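Local structure of minor fimbrium subunit Mfa5 (Porphyromonas gingivalis ATCC 33277, 6TO1) at residues 124-129 and 168-173; 154-159 and 391-396; 163-168 and 188-193; 355-360 and 378-383. The protein serves as an accessory subunit of the minor fimbriae, surface pili that mediate biofilm formation and adhesion to host cells and to other oral bacteria. All coordinates share one frame; numbering follows the deposited sequence. Where two conformers were deposited one is given.

Contact 1. Residues 124-129 and 168-173; sequences VPVDVV and EGVRIA
Two parallel strands of the von Willebrand factor A sheet meet here, with Val-126 beside Val-170 and Val-129 beside Ala-173. The pairing starts where Val-126 N donates to Gly-169 O at 2.9 Å. Arg-171 N to Val-126 O, Val-128 N to Arg-171 O and Ala-173 N to Val-128 O carry it on, the last at 2.8 Å. One face carries a salt bridge between in-register neighbours. Arg-171 lies alongside Asp-127 and grips it side-on: NE reaches OD1 at 3.0 Å and NH2 reaches OD2 at 2.9 Å, both acceptors close to the guanidinium plane. The two flat groups are nonetheless turned 39° apart, so NH2 meets OD2 from above the carboxylate. A bend at chi3 (-53°) turns the guanidinium edge, NE and NH2, toward the carboxylate. Ser-223 gives OD2 a further hydrogen bond, while a water within hydrogen-bonding distance of both Asp-127 OD1 and Gly-169 O lies between the carboxylate and the start of the ladder. On the other face Val-126 CG1 touches Val-170 CG2 at 3.7 Å, and Met-160 of helix 143-160 covers Val-128 and Ile-172. Strand 126-133, helix 143-160 and strand 170-177 form the beta-alpha-beta crossover typical of this Rossmann-like fold.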
loop_
_atom_site.group_PDB
_atom_site.type_symbol
_atom_site.label_atom_id
_atom_site.label_comp_id
_atom_site.label_asym_id
_atom_site.label_seq_id
_atom_site.Cartn_x
_atom_site.Cartn_y
_atom_site.Cartn_z
ATOM N N VAL A 124 -2.971 3.358 9.098
ATOM C CA VAL A 124 -2.849 2.428 10.222
ATOM C C VAL A 124 -3.751 2.928 11.350
ATOM O O VAL A 124 -3.570 4.064 11.785
ATOM C CB VAL A 124 -1.387 2.314 10.668
ATOM C CG1 VAL A 124 -1.272 1.432 11.915
ATOM C CG2 VAL A 124 -0.513 1.771 9.540
ATOM N N PRO A 125 -4.715 2.150 11.845
ATOM C CA PRO A 125 -5.578 2.664 12.929
ATOM C C PRO A 125 -4.789 3.030 14.180
ATOM O O PRO A 125 -3.863 2.325 14.599
ATOM C CB PRO A 125 -6.558 1.514 13.199
ATOM C CG PRO A 125 -6.638 0.802 11.840
ATOM C CD PRO A 125 -5.204 0.849 11.338
ATOM N N VAL A 126 -5.150 4.162 14.759
ATOM C CA VAL A 126 -4.429 4.701 15.905
ATOM C C VAL A 126 -5.458 5.302 16.845
ATOM O O VAL A 126 -6.350 6.041 16.413
ATOM C CB VAL A 126 -3.378 5.746 15.489
ATOM C CG1 VAL A 126 -3.985 6.778 14.512
ATOM C CG2 VAL A 126 -2.764 6.442 16.709
ATOM N N ASP A 127 -5.366 4.945 18.118
ATOM C CA ASP A 127 -6.218 5.500 19.153
ATOM C C ASP A 127 -5.345 6.302 20.108
ATOM O O ASP A 127 -4.228 5.887 20.431
ATOM C CB ASP A 127 -6.967 4.406 19.928
ATOM C CG ASP A 127 -8.200 3.907 19.197
ATOM O OD1 ASP A 127 -8.753 4.648 18.356
ATOM O OD2 ASP A 127 -8.617 2.758 19.479
ATOM N N VAL A 128 -5.864 7.447 20.544
ATOM C CA VAL A 128 -5.146 8.407 21.383
ATOM C C VAL A 128 -6.016 8.732 22.579
ATOM O O VAL A 128 -7.215 8.990 22.418
ATOM C CB VAL A 128 -4.826 9.706 20.613
ATOM C CG1 VAL A 128 -4.111 10.708 21.501
ATOM C CG2 VAL A 128 -4.051 9.388 19.346
ATOM N N VAL A 129 -5.425 8.733 23.769
ATOM C CA VAL A 129 -6.091 9.252 24.953
ATOM C C VAL A 129 -5.313 10.464 25.426
ATOM O O VAL A 129 -4.137 10.351 25.797
ATOM C CB VAL A 129 -6.196 8.235 26.106
ATOM C CG1 VAL A 129 -7.027 8.890 27.240
ATOM C CG2 VAL A 129 -6.806 6.938 25.652
ATOM N N GLU A 168 -9.962 9.314 8.643
ATOM C CA GLU A 168 -9.695 7.884 8.602
ATOM C C GLU A 168 -8.711 7.484 9.703
ATOM O O GLU A 168 -7.681 8.136 9.902
ATOM C CB GLU A 168 -9.124 7.500 7.233
ATOM C CG GLU A 168 -10.051 6.645 6.383
ATOM C CD GLU A 168 -9.489 6.373 4.993
ATOM O OE1 GLU A 168 -8.525 5.584 4.885
ATOM O OE2 GLU A 168 -10.012 6.949 4.014
ATOM N N GLY A 169 -9.041 6.418 10.421
ATOM C CA GLY A 169 -8.080 5.712 11.233
ATOM C C GLY A 169 -7.860 6.223 12.640
ATOM O O GLY A 169 -7.357 5.461 13.470
ATOM N N VAL A 170 -8.210 7.472 12.937
ATOM C CA VAL A 170 -7.815 8.134 14.179
ATOM C C VAL A 170 -9.042 8.283 15.067
ATOM O O VAL A 170 -10.088 8.712 14.586
ATOM C CB VAL A 170 -7.202 9.520 13.909
ATOM C CG1 VAL A 170 -6.833 10.221 15.253
ATOM C CG2 VAL A 170 -6.009 9.418 12.992
ATOM N N ARG A 171 -8.915 7.944 16.367
ATOM C CA ARG A 171 -9.893 8.345 17.368
ATOM C C ARG A 171 -9.181 8.962 18.576
ATOM O O ARG A 171 -8.032 8.622 18.877
ATOM C CB ARG A 171 -10.769 7.174 17.868
ATOM C CG ARG A 171 -11.590 6.478 16.787
ATOM C CD ARG A 171 -12.469 5.379 17.376
ATOM N NE ARG A 171 -11.704 4.429 18.182
ATOM C CZ ARG A 171 -12.266 3.540 18.997
ATOM N NH1 ARG A 171 -13.584 3.473 19.092
ATOM N NH2 ARG A 171 -11.521 2.730 19.722
ATOM N N ILE A 172 -9.875 9.853 19.274
ATOM C CA ILE A 172 -9.325 10.533 20.442
ATOM C C ILE A 172 -10.315 10.410 21.588
ATOM O O ILE A 172 -11.506 10.674 21.412
ATOM C CB ILE A 172 -9.021 12.016 20.167
ATOM C CG1 ILE A 172 -7.997 12.210 19.055
ATOM C CG2 ILE A 172 -8.439 12.674 21.432
ATOM C CD1 ILE A 172 -7.784 13.676 18.672
ATOM N N ALA A 173 -9.824 10.015 22.758
ATOM C CA ALA A 173 -10.548 10.063 24.018
ATOM C C ALA A 173 -9.898 11.116 24.917
ATOM O O ALA A 173 -8.757 11.549 24.690
ATOM C CB ALA A 173 -10.549 8.701 24.712
HETATM O O HOH W 1 -8.798 4.335 15.594
#

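Contact 2. Residues 154-159 and 391-396; sequences QRFVKK and ANLAAA
Lys-159 and Arg-155, one turn apart on helix 143-160, reach across to the carbonyls at the end of helix 390-395. The polar part is made of side-chain donors and backbone acceptors. Lys-159 NZ lies 2.7 Å from Ala-394 O and 2.8 Å from Ala-396 O, a hydrogen bond to each. The ammonium sits above the Ala-394 carbonyl plane, 46° out of it, and is less tilted from that of Ala-396. With CG anti to the backbone N (chi1 -165°) the lysine heads for the other helix, and a turn at chi3 then brings NZ in between the two oxygens. Asp-398, just beyond the segment, adds a salt bridge to the same nitrogen. Arg-155 comes to Ala-394 O as well, but its NH2 bond is weak, bent to 128° at the hydrogen although the atoms are 2.7 Å apart. Its extended chain lays one guanidinium face against Ala-394, whose CB stands over the rim.

The apolar part lies beneath. Phe-156 CZ packs on Leu-393 CD2 at 3.8 Å, and CE1 approaches Ala-396 CB at 4.0 Å. Leu-393 O lies at the ring's edge, in its plane, 3.6 Å from CE1. Phe-397 meets the same phenylalanine edge-to-face.

Two positive side chains thus converge on carbonyls at a helix C-terminus, where the negative end of the helix dipole would be expected to favour them, and Asp-398 probably helps to balance the charge on Lys-159.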
loop_
_atom_site.group_PDB
_atom_site.type_symbol
_atom_site.label_atom_id
_atom_site.label_comp_id
_atom_site.label_asym_id
_atom_site.label_seq_id
_atom_site.Cartn_x
_atom_site.Cartn_y
_atom_site.Cartn_z
ATOM N N GLN A 154 -6.787 21.919 22.070
ATOM C CA GLN A 154 -7.678 22.044 20.921
ATOM C C GLN A 154 -6.904 21.948 19.620
ATOM O O GLN A 154 -7.347 21.289 18.673
ATOM C CB GLN A 154 -8.436 23.354 21.006
ATOM C CG GLN A 154 -9.411 23.372 22.141
ATOM C CD GLN A 154 -10.110 24.694 22.223
ATOM O OE1 GLN A 154 -11.173 24.879 21.632
ATOM N NE2 GLN A 154 -9.518 25.632 22.951
ATOM N N ARG A 155 -5.741 22.589 19.555
ATOM C CA ARG A 155 -4.923 22.507 18.358
ATOM C C ARG A 155 -4.527 21.070 18.057
ATOM O O ARG A 155 -4.526 20.663 16.890
ATOM C CB ARG A 155 -3.697 23.402 18.501
ATOM C CG ARG A 155 -2.865 23.432 17.223
ATOM C CD ARG A 155 -1.513 24.123 17.421
ATOM N NE ARG A 155 -0.568 23.745 16.366
ATOM C CZ ARG A 155 -0.272 24.504 15.314
ATOM N NH1 ARG A 155 -0.845 25.692 15.164
ATOM N NH2 ARG A 155 0.596 24.072 14.407
ATOM N N PHE A 156 -4.178 20.293 19.094
ATOM C CA PHE A 156 -3.810 18.896 18.893
ATOM C C PHE A 156 -4.993 18.089 18.356
ATOM O O PHE A 156 -4.841 17.265 17.447
ATOM C CB PHE A 156 -3.321 18.267 20.214
ATOM C CG PHE A 156 -2.111 18.928 20.815
ATOM C CD1 PHE A 156 -1.215 19.635 20.029
ATOM C CD2 PHE A 156 -1.860 18.822 22.171
ATOM C CE1 PHE A 156 -0.101 20.230 20.595
ATOM C CE2 PHE A 156 -0.742 19.418 22.742
ATOM C CZ PHE A 156 0.130 20.132 21.959
ATOM N N VAL A 157 -6.177 18.280 18.948
ATOM C CA VAL A 157 -7.362 17.570 18.469
ATOM C C VAL A 157 -7.570 17.837 16.984
ATOM O O VAL A 157 -7.752 16.913 16.186
ATOM C CB VAL A 157 -8.598 17.969 19.291
ATOM C CG1 VAL A 157 -9.862 17.525 18.599
ATOM C CG2 VAL A 157 -8.493 17.375 20.712
ATOM N N LYS A 158 -7.541 19.102 16.596
ATOM C CA LYS A 158 -7.803 19.457 15.205
ATOM C C LYS A 158 -6.720 18.963 14.264
ATOM O O LYS A 158 -7.015 18.614 13.121
ATOM C CB LYS A 158 -7.944 20.968 15.096
ATOM C CG LYS A 158 -9.142 21.504 15.855
ATOM C CD LYS A 158 -9.152 23.023 15.830
ATOM C CE LYS A 158 -10.281 23.599 16.661
ATOM N NZ LYS A 158 -10.103 25.071 16.855
ATOM N N LYS A 159 -5.468 18.929 14.720
ATOM C CA LYS A 159 -4.382 18.405 13.908
ATOM C C LYS A 159 -4.503 16.904 13.694
ATOM O O LYS A 159 -4.225 16.398 12.598
ATOM C CB LYS A 159 -3.054 18.770 14.582
ATOM C CG LYS A 159 -1.849 18.613 13.717
ATOM C CD LYS A 159 -0.603 18.957 14.510
ATOM C CE LYS A 159 -0.268 20.434 14.424
ATOM N NZ LYS A 159 1.020 20.700 15.138
ATOM N N ALA A 391 6.923 27.180 20.237
ATOM C CA ALA A 391 7.472 26.472 19.092
ATOM C C ALA A 391 7.284 24.961 19.214
ATOM O O ALA A 391 7.024 24.281 18.214
ATOM C CB ALA A 391 8.950 26.813 18.921
ATOM N N ASN A 392 7.433 24.405 20.420
ATOM C CA ASN A 392 7.235 22.967 20.560
ATOM C C ASN A 392 5.767 22.612 20.356
ATOM O O ASN A 392 5.448 21.617 19.693
ATOM C CB ASN A 392 7.727 22.496 21.928
ATOM C CG ASN A 392 9.234 22.528 22.048
ATOM O OD1 ASN A 392 9.955 22.500 21.054
ATOM N ND2 ASN A 392 9.716 22.580 23.271
ATOM N N LEU A 393 4.865 23.417 20.919
ATOM C CA LEU A 393 3.433 23.154 20.792
ATOM C C LEU A 393 2.993 23.208 19.336
ATOM O O LEU A 393 2.195 22.375 18.887
ATOM C CB LEU A 393 2.642 24.162 21.620
ATOM C CG LEU A 393 2.834 24.135 23.131
ATOM C CD1 LEU A 393 2.191 25.308 23.834
ATOM C CD2 LEU A 393 2.282 22.806 23.699
ATOM N N ALA A 394 3.510 24.172 18.575
ATOM C CA ALA A 394 3.066 24.323 17.196
ATOM C C ALA A 394 3.479 23.133 16.343
ATOM O O ALA A 394 2.757 22.755 15.412
ATOM C CB ALA A 394 3.624 25.622 16.611
ATOM N N ALA A 395 4.622 22.528 16.640
ATOM C CA ALA A 395 5.154 21.451 15.828
ATOM C C ALA A 395 4.619 20.071 16.196
ATOM O O ALA A 395 4.830 19.124 15.436
ATOM C CB ALA A 395 6.683 21.434 15.932
ATOM N N ALA A 396 3.913 19.929 17.310
ATOM C CA ALA A 396 3.666 18.597 17.842
ATOM C C ALA A 396 2.516 17.872 17.143
ATOM O O ALA A 396 1.508 18.470 16.764
ATOM C CB ALA A 396 3.352 18.687 19.341
#

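Contact 3. Residues 163-168 and 188-193; sequences KGMATE and TKDTAF
Lys-189 leaves its backbone with CG anti to the carbonyl carbon (chi1 -61°), runs extended as far as CE, and turns at chi4 (-76°) to set NZ against Thr-167 O. That hydrogen bond is 2.9 Å long and enters nearly straight on to the carbonyl. Val-170 O is the stronger partner of the same ammonium, so one lysine holds two carbonyls where the loop passes into strand 170-177. On the way the aliphatic chain rests on the loop backbone: CB is 3.7 Å from Met-165 CA, and CD is 3.5 Å from Thr-167 O. Met-165 returns the contact by laying CG over the Lys-189 carbonyl and close to Asp-190 CA, 4.0 Å away. Gly-164, at positive phi, brings its CA to 3.9 Å from Thr-191 CG2.

Each side is also braced from within. Thr-167 OG1 donates to Gly-164 O at 2.8 Å and accepts from Lys-163 N, closing the loop on itself. Across from it, Thr-188 OG1 accepts from Asp-190 N in an ST turn, and Asp-190 OD1 takes Phe-193 N at 3.1 Å. The loop after helix 143-160 is thereby pinned to a strand-to-helix junction whose helix, 191-199, opens with an aspartate N-cap, its OD1 met from above the carboxylate plane.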
loop_
_atom_site.group_PDB
_atom_site.type_symbol
_atom_site.label_atom_id
_atom_site.label_comp_id
_atom_site.label_asym_id
_atom_site.label_seq_id
_atom_site.Cartn_x
_atom_site.Cartn_y
_atom_site.Cartn_z
ATOM N N LYS A 163 -10.143 15.977 9.274
ATOM C CA LYS A 163 -11.411 15.858 8.565
ATOM C C LYS A 163 -12.565 15.607 9.523
ATOM O O LYS A 163 -13.632 15.131 9.111
ATOM C CB LYS A 163 -11.321 14.745 7.521
ATOM C CG LYS A 163 -10.247 14.972 6.469
ATOM C CD LYS A 163 -10.259 13.852 5.439
ATOM C CE LYS A 163 -9.366 14.169 4.247
ATOM N NZ LYS A 163 -9.496 13.133 3.174
ATOM N N GLY A 164 -12.367 15.908 10.802
ATOM C CA GLY A 164 -13.405 15.648 11.782
ATOM C C GLY A 164 -13.847 14.209 11.789
ATOM O O GLY A 164 -13.041 13.271 11.797
ATOM N N MET A 165 -15.157 14.015 11.778
ATOM C CA MET A 165 -15.723 12.681 11.866
ATOM C C MET A 165 -15.472 11.860 10.618
ATOM O O MET A 165 -15.706 10.653 10.627
ATOM C CB MET A 165 -17.222 12.796 12.138
ATOM C CG MET A 165 -17.492 13.495 13.464
ATOM S SD MET A 165 -19.107 14.287 13.646
ATOM C CE MET A 165 -20.036 13.129 14.539
ATOM N N ALA A 166 -14.936 12.470 9.580
ATOM C CA ALA A 166 -14.510 11.742 8.394
ATOM C C ALA A 166 -13.033 11.390 8.417
ATOM O O ALA A 166 -12.518 10.864 7.423
ATOM C CB ALA A 166 -14.821 12.566 7.140
ATOM N N THR A 167 -12.326 11.682 9.508
ATOM C CA THR A 167 -10.911 11.344 9.561
ATOM C C THR A 167 -10.748 9.835 9.584
ATOM O O THR A 167 -11.302 9.153 10.457
ATOM C CB THR A 167 -10.237 11.956 10.789
ATOM O OG1 THR A 167 -10.435 13.373 10.815
ATOM C CG2 THR A 167 -8.723 11.658 10.755
ATOM N N GLU A 168 -9.962 9.314 8.643
ATOM C CA GLU A 168 -9.695 7.884 8.602
ATOM C C GLU A 168 -8.711 7.484 9.703
ATOM O O GLU A 168 -7.681 8.136 9.902
ATOM C CB GLU A 168 -9.124 7.500 7.233
ATOM C CG GLU A 168 -10.051 6.645 6.383
ATOM C CD GLU A 168 -9.489 6.373 4.993
ATOM O OE1 GLU A 168 -8.525 5.584 4.885
ATOM O OE2 GLU A 168 -10.012 6.949 4.014
ATOM N N THR A 188 -13.597 9.083 20.137
ATOM C CA THR A 188 -14.497 9.751 19.203
ATOM C C THR A 188 -13.696 10.455 18.121
ATOM O O THR A 188 -12.484 10.649 18.241
ATOM C CB THR A 188 -15.425 10.733 19.943
ATOM O OG1 THR A 188 -16.363 11.323 19.044
ATOM C CG2 THR A 188 -14.658 11.868 20.583
ATOM N N LYS A 189 -14.390 10.799 17.035
ATOM C CA LYS A 189 -13.842 11.672 15.998
ATOM C C LYS A 189 -14.527 13.042 15.996
ATOM O O LYS A 189 -14.235 13.881 15.130
ATOM C CB LYS A 189 -13.957 11.032 14.613
ATOM C CG LYS A 189 -13.219 9.726 14.420
ATOM C CD LYS A 189 -13.623 9.034 13.110
ATOM C CE LYS A 189 -13.187 7.595 13.054
ATOM N NZ LYS A 189 -11.732 7.420 12.773
ATOM N N ASP A 190 -15.375 13.308 16.986
ATOM C CA ASP A 190 -16.157 14.539 17.079
ATOM C C ASP A 190 -15.310 15.664 17.665
ATOM O O ASP A 190 -15.308 15.910 18.876
ATOM C CB ASP A 190 -17.413 14.270 17.905
ATOM C CG ASP A 190 -18.381 15.445 17.931
ATOM O OD1 ASP A 190 -17.982 16.571 17.585
ATOM O OD2 ASP A 190 -19.534 15.238 18.353
ATOM N N THR A 191 -14.632 16.395 16.773
ATOM C CA THR A 191 -13.706 17.442 17.196
ATOM C C THR A 191 -14.418 18.547 17.964
ATOM O O THR A 191 -13.870 19.080 18.932
ATOM C CB THR A 191 -12.969 18.027 15.996
ATOM O OG1 THR A 191 -13.914 18.602 15.077
ATOM C CG2 THR A 191 -12.183 16.956 15.292
ATOM N N ALA A 192 -15.652 18.896 17.582
ATOM C CA ALA A 192 -16.335 19.975 18.295
ATOM C C ALA A 192 -16.672 19.574 19.730
ATOM O O ALA A 192 -16.596 20.397 20.649
ATOM C CB ALA A 192 -17.616 20.373 17.558
ATOM N N PHE A 193 -17.088 18.328 19.931
ATOM C CA PHE A 193 -17.345 17.818 21.264
ATOM C C PHE A 193 -16.065 17.827 22.098
ATOM O O PHE A 193 -16.055 18.295 23.234
ATOM C CB PHE A 193 -17.922 16.401 21.164
ATOM C CG PHE A 193 -18.305 15.807 22.482
ATOM C CD1 PHE A 193 -19.509 16.115 23.081
ATOM C CD2 PHE A 193 -17.429 14.958 23.145
ATOM C CE1 PHE A 193 -19.836 15.582 24.310
ATOM C CE2 PHE A 193 -17.746 14.428 24.366
ATOM C CZ PHE A 193 -18.956 14.722 24.953
#

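Contact 4. Residues 355-360 and 378-383; sequences GYTIHT and TATDEN
Thr-380 binds the backbone of Ile-358 twice. Its hydroxyl OG1 accepts from Ile-358 N at 2.9 Å in an almost straight bond, 178° at the hydrogen, while its own N donates to Ile-358 O at 2.8 Å. The two bonds use both backbone polar groups of a single strand residue, and the first engages a side chain where a neighbouring strand would offer a carbonyl. With OG1 anti to its carbonyl carbon (chi1 -77°), the threonine turns its hydroxyl onto the strand. A water extends the link, donating to Tyr-356 O and lying 2.6 Å from Thr-380 OG1.

Around this polar pair the packing is close. Ala-379 CB sits 3.5 Å from Ile-358 O and equally near Thr-360 OG1, whose hydroxyl bonds to Leu-375 O of helix 369-378. Ile-358 CG2 lies against Thr-378 O at 3.5 Å, and Thr-360 CG2 meets Thr-378 CG2 at 4.0 Å, the two side chains crossing at about a right angle.

Ala-379 is the first residue to leave helix 369-378, so the contact fastens the end of that helix to strand 357-362 just before the chain enters edge strand 385-387. Helix 340-353 packs against Ile-358 and Thr-378, and strand 227-234 pairs with the strand's other side through Thr-357 and His-359.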
loop_
_atom_site.group_PDB
_atom_site.type_symbol
_atom_site.label_atom_id
_atom_site.label_comp_id
_atom_site.label_asym_id
_atom_site.label_seq_id
_atom_site.Cartn_x
_atom_site.Cartn_y
_atom_site.Cartn_z
ATOM N N GLY A 355 2.095 -1.953 25.727
ATOM C CA GLY A 355 2.405 -1.493 24.392
ATOM C C GLY A 355 1.976 -0.084 24.040
ATOM O O GLY A 355 1.971 0.258 22.854
ATOM N N TYR A 356 1.606 0.745 25.004
ATOM C CA TYR A 356 1.163 2.087 24.680
ATOM C C TYR A 356 2.359 3.037 24.624
ATOM O O TYR A 356 3.301 2.912 25.407
ATOM C CB TYR A 356 0.155 2.605 25.705
ATOM C CG TYR A 356 -1.003 1.668 26.008
ATOM C CD1 TYR A 356 -1.405 0.695 25.095
ATOM C CD2 TYR A 356 -1.675 1.746 27.209
ATOM C CE1 TYR A 356 -2.460 -0.163 25.368
ATOM C CE2 TYR A 356 -2.737 0.897 27.491
ATOM C CZ TYR A 356 -3.105 -0.074 26.569
ATOM O OH TYR A 356 -4.140 -0.925 26.818
ATOM N N THR A 357 2.303 4.000 23.704
ATOM C CA THR A 357 3.299 5.058 23.596
ATOM C C THR A 357 2.861 6.227 24.468
ATOM O O THR A 357 1.706 6.652 24.404
ATOM C CB THR A 357 3.446 5.502 22.138
ATOM O OG1 THR A 357 3.892 4.390 21.365
ATOM C CG2 THR A 357 4.442 6.622 22.008
ATOM N N ILE A 358 3.781 6.745 25.271
ATOM C CA ILE A 358 3.460 7.811 26.209
ATOM C C ILE A 358 4.216 9.063 25.818
ATOM O O ILE A 358 5.453 9.067 25.811
ATOM C CB ILE A 358 3.798 7.450 27.670
ATOM C CG1 ILE A 358 3.396 6.019 27.949
ATOM C CG2 ILE A 358 3.155 8.466 28.596
ATOM C CD1 ILE A 358 1.953 5.724 27.784
ATOM N N HIS A 359 3.467 10.144 25.591
ATOM C CA HIS A 359 4.000 11.476 25.369
ATOM C C HIS A 359 3.679 12.355 26.570
ATOM O O HIS A 359 2.559 12.311 27.094
ATOM C CB HIS A 359 3.377 12.129 24.141
ATOM C CG HIS A 359 3.308 11.239 22.949
ATOM N ND1 HIS A 359 4.185 11.358 21.891
ATOM C CD2 HIS A 359 2.467 10.227 22.636
ATOM C CE1 HIS A 359 3.890 10.444 20.984
ATOM N NE2 HIS A 359 2.845 9.754 21.405
ATOM N N THR A 360 4.633 13.166 26.997
ATOM C CA THR A 360 4.353 14.090 28.085
ATOM C C THR A 360 4.758 15.487 27.646
ATOM O O THR A 360 5.744 15.680 26.939
ATOM C CB THR A 360 5.080 13.725 29.391
ATOM O OG1 THR A 360 6.486 13.665 29.134
ATOM C CG2 THR A 360 4.609 12.395 29.914
ATOM N N THR A 378 8.103 9.514 32.789
ATOM C CA THR A 378 6.749 9.071 32.537
ATOM C C THR A 378 6.549 8.778 31.052
ATOM O O THR A 378 5.873 7.805 30.688
ATOM C CB THR A 378 5.759 10.156 32.998
ATOM O OG1 THR A 378 5.955 10.473 34.378
ATOM C CG2 THR A 378 4.344 9.707 32.809
ATOM N N ALA A 379 7.200 9.564 30.189
ATOM C CA ALA A 379 7.105 9.364 28.754
ATOM C C ALA A 379 7.846 8.098 28.327
ATOM O O ALA A 379 8.641 7.523 29.075
ATOM C CB ALA A 379 7.695 10.556 28.007
ATOM N N THR A 380 7.586 7.682 27.087
ATOM C CA THR A 380 8.231 6.489 26.547
ATOM C C THR A 380 9.745 6.609 26.600
ATOM O O THR A 380 10.443 5.635 26.911
ATOM C CB THR A 380 7.766 6.262 25.114
ATOM O OG1 THR A 380 6.449 5.698 25.132
ATOM C CG2 THR A 380 8.679 5.283 24.361
ATOM N N ASP A 381 10.263 7.787 26.291
ATOM C CA ASP A 381 11.674 8.117 26.460
ATOM C C ASP A 381 11.751 9.633 26.566
ATOM O O ASP A 381 10.748 10.338 26.416
ATOM C CB ASP A 381 12.528 7.574 25.307
ATOM C CG ASP A 381 11.988 7.963 23.950
ATOM O OD1 ASP A 381 11.631 9.141 23.762
ATOM O OD2 ASP A 381 11.946 7.099 23.054
ATOM N N GLU A 382 12.961 10.143 26.803
ATOM C CA GLU A 382 13.108 11.578 27.008
ATOM C C GLU A 382 12.673 12.362 25.777
ATOM O O GLU A 382 12.163 13.484 25.900
ATOM C CB GLU A 382 14.558 11.934 27.369
ATOM C CG GLU A 382 14.859 13.410 27.205
ATOM C CD GLU A 382 16.036 13.872 28.054
ATOM O OE1 GLU A 382 16.311 15.089 28.071
ATOM O OE2 GLU A 382 16.665 13.016 28.713
ATOM N N ASN A 383 12.854 11.785 24.589
ATOM C CA ASN A 383 12.456 12.453 23.358
ATOM C C ASN A 383 10.944 12.498 23.164
ATOM O O ASN A 383 10.481 13.205 22.268
ATOM C CB ASN A 383 13.107 11.769 22.163
ATOM C CG ASN A 383 14.587 12.114 22.037
ATOM O OD1 ASN A 383 15.075 13.049 22.680
ATOM N ND2 ASN A 383 15.307 11.358 21.220
HETATM O O HOH W 2 6.125 3.155 25.316
#

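In the fold
All four contacts belong to the sheet and surrounding helices of the von Willebrand factor A domain. Contacts 1 and 3 are closest, with centres about 10 Å apart: they share Glu-168, the Lys-189 ammonium bridges them, and Thr-188 O probably accepts from Ile-172 N. Helix 143-160 brings contact 2 onto both, through Val-157 CA against Ile-172 CD1 (3.9 Å) and Val-157 CG1 against Thr-191 CG2 (4.1 Å). Contact 4 joins the same sheet as contact 1 but touches none of the others; its nearest atoms are about 7 Å from contact 1. The Thr-378 side chain lies about 14 Å from the magnesium ion that Ser-135, Ser-137 and Thr-207 bind.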